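Local structure of R.Pab1 family restriction endonuclease (Campylobacter coli, 7CFA) at residues K125-G129 and I130-E134; V143-F146 and N147-F151. The protein is a restriction DNA glycosylase, which probably recognises a short DNA sequence and excises a base from it, leaving an abasic site where the strand can be cleaved. The protein carries 2 engineered substitutions. All coordinates share one frame; numbering follows the deposited sequence.

From the N terminus, the chain first completes strands 21-27, 32-35 and 47-51 of the antiparallel sheet. Contact 1 then closes the tight hairpin between strands 118-127 and 130-145, in a projecting arm, with its centre about 41 Å from the centre of the chain. Strand 130-145 leads back to the body, where contact 2 shapes the loop into strand 152-159, its centre about 12 Å from that of the chain. The two follow in series, neither enclosing nor crossing the other, with nearest atoms about 25 Å apart. Together they mark both ends of one long strand: contact 1 ties it to its neighbour 118-127, contact 2 turns it toward 152-159, and both reach the second subunit.

Contact 1 (K125-G129 and I130-E134); sequences KQVAG and INFLE
Lys125 NZ is gripped by two acceptors: Glu134 OE2 at 2.8 Å, in a salt bridge, and the backbone O of Lys114 of the second subunit. The lysine chain is fully extended, its CG swung opposite the backbone N (chi1 -174°), and passes obliquely across the glutamate, with its CD 3.4 Å from Glu134 CD. The ammonium meets OE2 from above the carboxylate plane. On this same face of the hairpin, Val127 CB lies 4.0 Å from Phe132 CE2, while the ring edge is turned to Lys125 O. The other face carries Gln126 and Asn131, running side by side with amide planes 30° apart; Gln126 NE2 donates to Asn131 OD1 at 2.9 Å in a nearly straight bond (175°), with the acceptor in the plane of the glutamine amide. In the backbone between the two faces, Lys125 pairs with Phe132 and Val127 with Ile130 through reciprocal bonds, the latter pair closing a type I' turn over Ala128 and Gly129. This classic two-residue beta hairpin joins strands 118-127 and 130-145. Val127 packs on Ile111, and Ile130 on Tyr144, both of the second subunit, a strand of which pairs antiparallel with Leu133 and Glu134, continuing the sheet across the interface.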
loop_
_atom_site.group_PDB
_atom_site.type_symbol
_atom_site.label_atom_id
_atom_site.label_comp_id
_atom_site.label_asym_id
_atom_site.label_seq_id
_atom_site.Cartn_x
_atom_site.Cartn_y
_atom_site.Cartn_z
ATOM N N LYS A 125 22.646 2.450 11.188
ATOM C CA LYS A 125 22.396 3.711 10.503
ATOM C C LYS A 125 22.200 4.811 11.532
ATOM O O LYS A 125 21.405 4.660 12.465
ATOM C CB LYS A 125 21.168 3.615 9.591
ATOM C CG LYS A 125 20.922 4.853 8.742
ATOM C CD LYS A 125 19.602 4.746 7.993
ATOM C CE LYS A 125 19.410 5.892 7.013
ATOM N NZ LYS A 125 18.120 5.770 6.274
ATOM N N GLN A 126 22.917 5.915 11.355
ATOM C CA GLN A 126 22.849 7.058 12.255
ATOM C C GLN A 126 22.192 8.222 11.526
ATOM O O GLN A 126 22.661 8.636 10.461
ATOM C CB GLN A 126 24.244 7.443 12.746
ATOM C CG GLN A 126 24.268 8.611 13.715
ATOM C CD GLN A 126 25.652 8.869 14.279
ATOM O OE1 GLN A 126 26.340 9.803 13.867
ATOM N NE2 GLN A 126 26.068 8.039 15.230
ATOM N N VAL A 127 21.103 8.736 12.095
ATOM C CA VAL A 127 20.408 9.910 11.579
ATOM C C VAL A 127 20.363 10.945 12.692
ATOM O O VAL A 127 19.903 10.647 13.802
ATOM C CB VAL A 127 18.991 9.574 11.087
ATOM C CG1 VAL A 127 18.289 10.834 10.599
ATOM C CG2 VAL A 127 19.041 8.523 9.987
ATOM N N ALA A 128 20.852 12.152 12.399
ATOM C CA ALA A 128 20.895 13.248 13.367
ATOM C C ALA A 128 21.645 12.857 14.637
ATOM O O ALA A 128 21.344 13.353 15.726
ATOM C CB ALA A 128 19.486 13.739 13.712
ATOM N N GLY A 129 22.629 11.970 14.513
ATOM C CA GLY A 129 23.360 11.478 15.659
ATOM C C GLY A 129 22.687 10.357 16.418
ATOM O O GLY A 129 23.282 9.832 17.367
ATOM N N ILE A 130 21.472 9.970 16.032
ATOM C CA ILE A 130 20.720 8.917 16.707
ATOM C C ILE A 130 20.931 7.608 15.959
ATOM O O ILE A 130 20.742 7.544 14.736
ATOM C CB ILE A 130 19.227 9.269 16.794
ATOM C CG1 ILE A 130 19.038 10.609 17.509
ATOM C CG2 ILE A 130 18.461 8.169 17.510
ATOM C CD1 ILE A 130 17.591 11.027 17.650
ATOM N N ASN A 131 21.312 6.565 16.692
ATOM C CA ASN A 131 21.639 5.273 16.104
ATOM C C ASN A 131 20.380 4.435 15.915
ATOM O O ASN A 131 19.605 4.245 16.855
ATOM C CB ASN A 131 22.640 4.525 16.985
ATOM C CG ASN A 131 23.986 5.217 17.049
ATOM O OD1 ASN A 131 24.466 5.759 16.053
ATOM N ND2 ASN A 131 24.603 5.205 18.225
ATOM N N PHE A 132 20.187 3.940 14.696
ATOM C CA PHE A 132 19.085 3.056 14.352
ATOM C C PHE A 132 19.626 1.765 13.752
ATOM O O PHE A 132 20.790 1.670 13.354
ATOM C CB PHE A 132 18.128 3.711 13.347
ATOM C CG PHE A 132 17.482 4.973 13.839
ATOM C CD1 PHE A 132 16.292 4.929 14.546
ATOM C CD2 PHE A 132 18.050 6.207 13.569
ATOM C CE1 PHE A 132 15.689 6.091 14.990
ATOM C CE2 PHE A 132 17.453 7.373 14.010
ATOM C CZ PHE A 132 16.271 7.315 14.722
ATOM N N LEU A 133 18.755 0.766 13.679
ATOM C CA LEU A 133 18.984 -0.422 12.869
ATOM C C LEU A 133 18.116 -0.301 11.626
ATOM O O LEU A 133 16.898 -0.104 11.730
ATOM C CB LEU A 133 18.665 -1.702 13.643
ATOM C CG LEU A 133 19.600 -2.010 14.812
ATOM C CD1 LEU A 133 19.176 -3.287 15.514
ATOM C CD2 LEU A 133 21.042 -2.108 14.336
ATOM N N GLU A 134 18.741 -0.391 10.458
ATOM C CA GLU A 134 18.044 -0.223 9.194
ATOM C C GLU A 134 17.914 -1.557 8.477
ATOM O O GLU A 134 18.861 -2.347 8.429
ATOM C CB GLU A 134 18.767 0.777 8.288
ATOM C CG GLU A 134 18.028 1.042 6.987
ATOM C CD GLU A 134 18.723 2.059 6.111
ATOM O OE1 GLU A 134 19.934 1.894 5.854
ATOM O OE2 GLU A 134 18.055 3.031 5.693
#

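Contact 2 (V143-F146 and N147-F151); sequences VYQF and NNNEF
Phe146 and Phe151 form the close-packed side of this loop, with Phe146 CD1 4.0 Å from Phe151 CB. The Phe146 ring, its CG placed beside the backbone N (chi1 -63°), turns an edge to the carbonyl of Phe151, whose O lies in the ring plane 3.5 Å from CD1. One face of the same ring is taken by Tyr144, its CD2 lying over the ring centre, 3.7 Å above the plane. Phe146 and Phe151 both rest on Ile210 of helix 208-219, and Tyr144 OH is hydrogen-bonded to Glu213 of that helix. By comparison the backbone link is slack: Phe146 N reaches Phe151 O only at 3.4 Å, a weak bond. The loop connects two antiparallel neighbours in the sheet, strands 130-145 and 152-159, and its shape comes from a type I turn from Asn148 to Phe151 combined with an Asx turn. Asn148 OD1 accepts from Glu150 N at 3.1 Å (162°) in the Asx turn, and Phe151 N to Asn148 O at 3.0 Å closes the type I turn. Gln145, bent at its second torsion (chi2 63°), folds its amide in toward the loop, crossing the Asn149 side chain at about a right angle. The solvent side is looser, with Asn147 and Asn149 exposed.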
loop_
_atom_site.group_PDB
_atom_site.type_symbol
_atom_site.label_atom_id
_atom_site.label_comp_id
_atom_site.label_asym_id
_atom_site.label_seq_id
_atom_site.Cartn_x
_atom_site.Cartn_y
_atom_site.Cartn_z
ATOM N N VAL A 143 6.126 -7.318 -14.840
ATOM C CA VAL A 143 5.569 -6.563 -15.954
ATOM C C VAL A 143 5.532 -7.473 -17.171
ATOM O O VAL A 143 6.548 -8.084 -17.526
ATOM C CB VAL A 143 6.382 -5.291 -16.246
ATOM C CG1 VAL A 143 5.915 -4.650 -17.546
ATOM C CG2 VAL A 143 6.258 -4.307 -15.092
ATOM N N TYR A 144 4.365 -7.574 -17.798
ATOM C CA TYR A 144 4.212 -8.309 -19.045
ATOM C C TYR A 144 3.945 -7.315 -20.166
ATOM O O TYR A 144 2.983 -6.542 -20.100
ATOM C CB TYR A 144 3.086 -9.339 -18.961
ATOM C CG TYR A 144 2.928 -10.135 -20.235
ATOM C CD1 TYR A 144 3.779 -11.193 -20.525
ATOM C CD2 TYR A 144 1.938 -9.820 -21.156
ATOM C CE1 TYR A 144 3.645 -11.920 -21.692
ATOM C CE2 TYR A 144 1.795 -10.542 -22.325
ATOM C CZ TYR A 144 2.650 -11.591 -22.588
ATOM O OH TYR A 144 2.511 -12.312 -23.752
ATOM N N GLN A 145 4.799 -7.333 -21.183
ATOM C CA GLN A 145 4.646 -6.467 -22.345
ATOM C C GLN A 145 3.920 -7.247 -23.433
ATOM O O GLN A 145 4.464 -8.209 -23.984
ATOM C CB GLN A 145 6.006 -5.974 -22.831
ATOM C CG GLN A 145 5.941 -5.125 -24.089
ATOM C CD GLN A 145 5.170 -3.837 -23.882
ATOM O OE1 GLN A 145 4.129 -3.618 -24.499
ATOM N NE2 GLN A 145 5.682 -2.975 -23.012
ATOM N N PHE A 146 2.691 -6.843 -23.734
ATOM C CA PHE A 146 1.946 -7.479 -24.808
ATOM C C PHE A 146 2.596 -7.162 -26.153
ATOM O O PHE A 146 3.409 -6.240 -26.278
ATOM C CB PHE A 146 0.487 -7.021 -24.794
ATOM C CG PHE A 146 -0.263 -7.417 -23.549
ATOM C CD1 PHE A 146 -0.355 -6.551 -22.471
ATOM C CD2 PHE A 146 -0.876 -8.656 -23.460
ATOM C CE1 PHE A 146 -1.044 -6.913 -21.326
ATOM C CE2 PHE A 146 -1.565 -9.026 -22.319
ATOM C CZ PHE A 146 -1.649 -8.153 -21.250
ATOM N N ASN A 147 2.239 -7.953 -27.168
ATOM C CA ASN A 147 2.809 -7.746 -28.497
ATOM C C ASN A 147 2.533 -6.338 -29.009
ATOM O O ASN A 147 3.364 -5.760 -29.719
ATOM C CB ASN A 147 2.273 -8.793 -29.472
ATOM C CG ASN A 147 2.826 -10.178 -29.196
ATOM O OD1 ASN A 147 3.970 -10.327 -28.765
ATOM N ND2 ASN A 147 2.014 -11.201 -29.439
ATOM N N ASN A 148 1.385 -5.769 -28.653
ATOM C CA ASN A 148 1.130 -4.352 -28.886
ATOM C C ASN A 148 1.906 -3.547 -27.853
ATOM O O ASN A 148 1.586 -3.582 -26.660
ATOM C CB ASN A 148 -0.366 -4.065 -28.803
ATOM C CG ASN A 148 -0.737 -2.710 -29.380
ATOM O OD1 ASN A 148 -0.020 -1.726 -29.201
ATOM N ND2 ASN A 148 -1.864 -2.658 -30.079
ATOM N N ASN A 149 2.932 -2.819 -28.304
ATOM C CA ASN A 149 3.823 -2.117 -27.387
ATOM C C ASN A 149 3.130 -1.011 -26.600
ATOM O O ASN A 149 3.760 -0.413 -25.722
ATOM C CB ASN A 149 5.014 -1.538 -28.155
ATOM C CG ASN A 149 5.977 -2.611 -28.630
ATOM O OD1 ASN A 149 6.124 -3.654 -27.993
ATOM N ND2 ASN A 149 6.638 -2.358 -29.754
ATOM N N GLU A 150 1.857 -0.728 -26.880
ATOM C CA GLU A 150 1.135 0.276 -26.109
ATOM C C GLU A 150 0.553 -0.300 -24.822
ATOM O O GLU A 150 0.387 0.433 -23.841
ATOM C CB GLU A 150 0.023 0.888 -26.962
ATOM C CG GLU A 150 0.499 1.467 -28.287
ATOM C CD GLU A 150 1.218 2.795 -28.131
ATOM O OE1 GLU A 150 0.685 3.688 -27.440
ATOM O OE2 GLU A 150 2.320 2.946 -28.701
ATOM N N PHE A 151 0.248 -1.593 -24.802
ATOM C CA PHE A 151 -0.422 -2.226 -23.675
ATOM C C PHE A 151 0.568 -3.014 -22.826
ATOM O O PHE A 151 1.485 -3.651 -23.350
ATOM C CB PHE A 151 -1.538 -3.156 -24.157
ATOM C CG PHE A 151 -2.678 -2.442 -24.823
ATOM C CD1 PHE A 151 -2.675 -2.221 -26.190
ATOM C CD2 PHE A 151 -3.752 -1.989 -24.080
ATOM C CE1 PHE A 151 -3.726 -1.563 -26.801
ATOM C CE2 PHE A 151 -4.805 -1.331 -24.682
ATOM C CZ PHE A 151 -4.793 -1.116 -26.045
#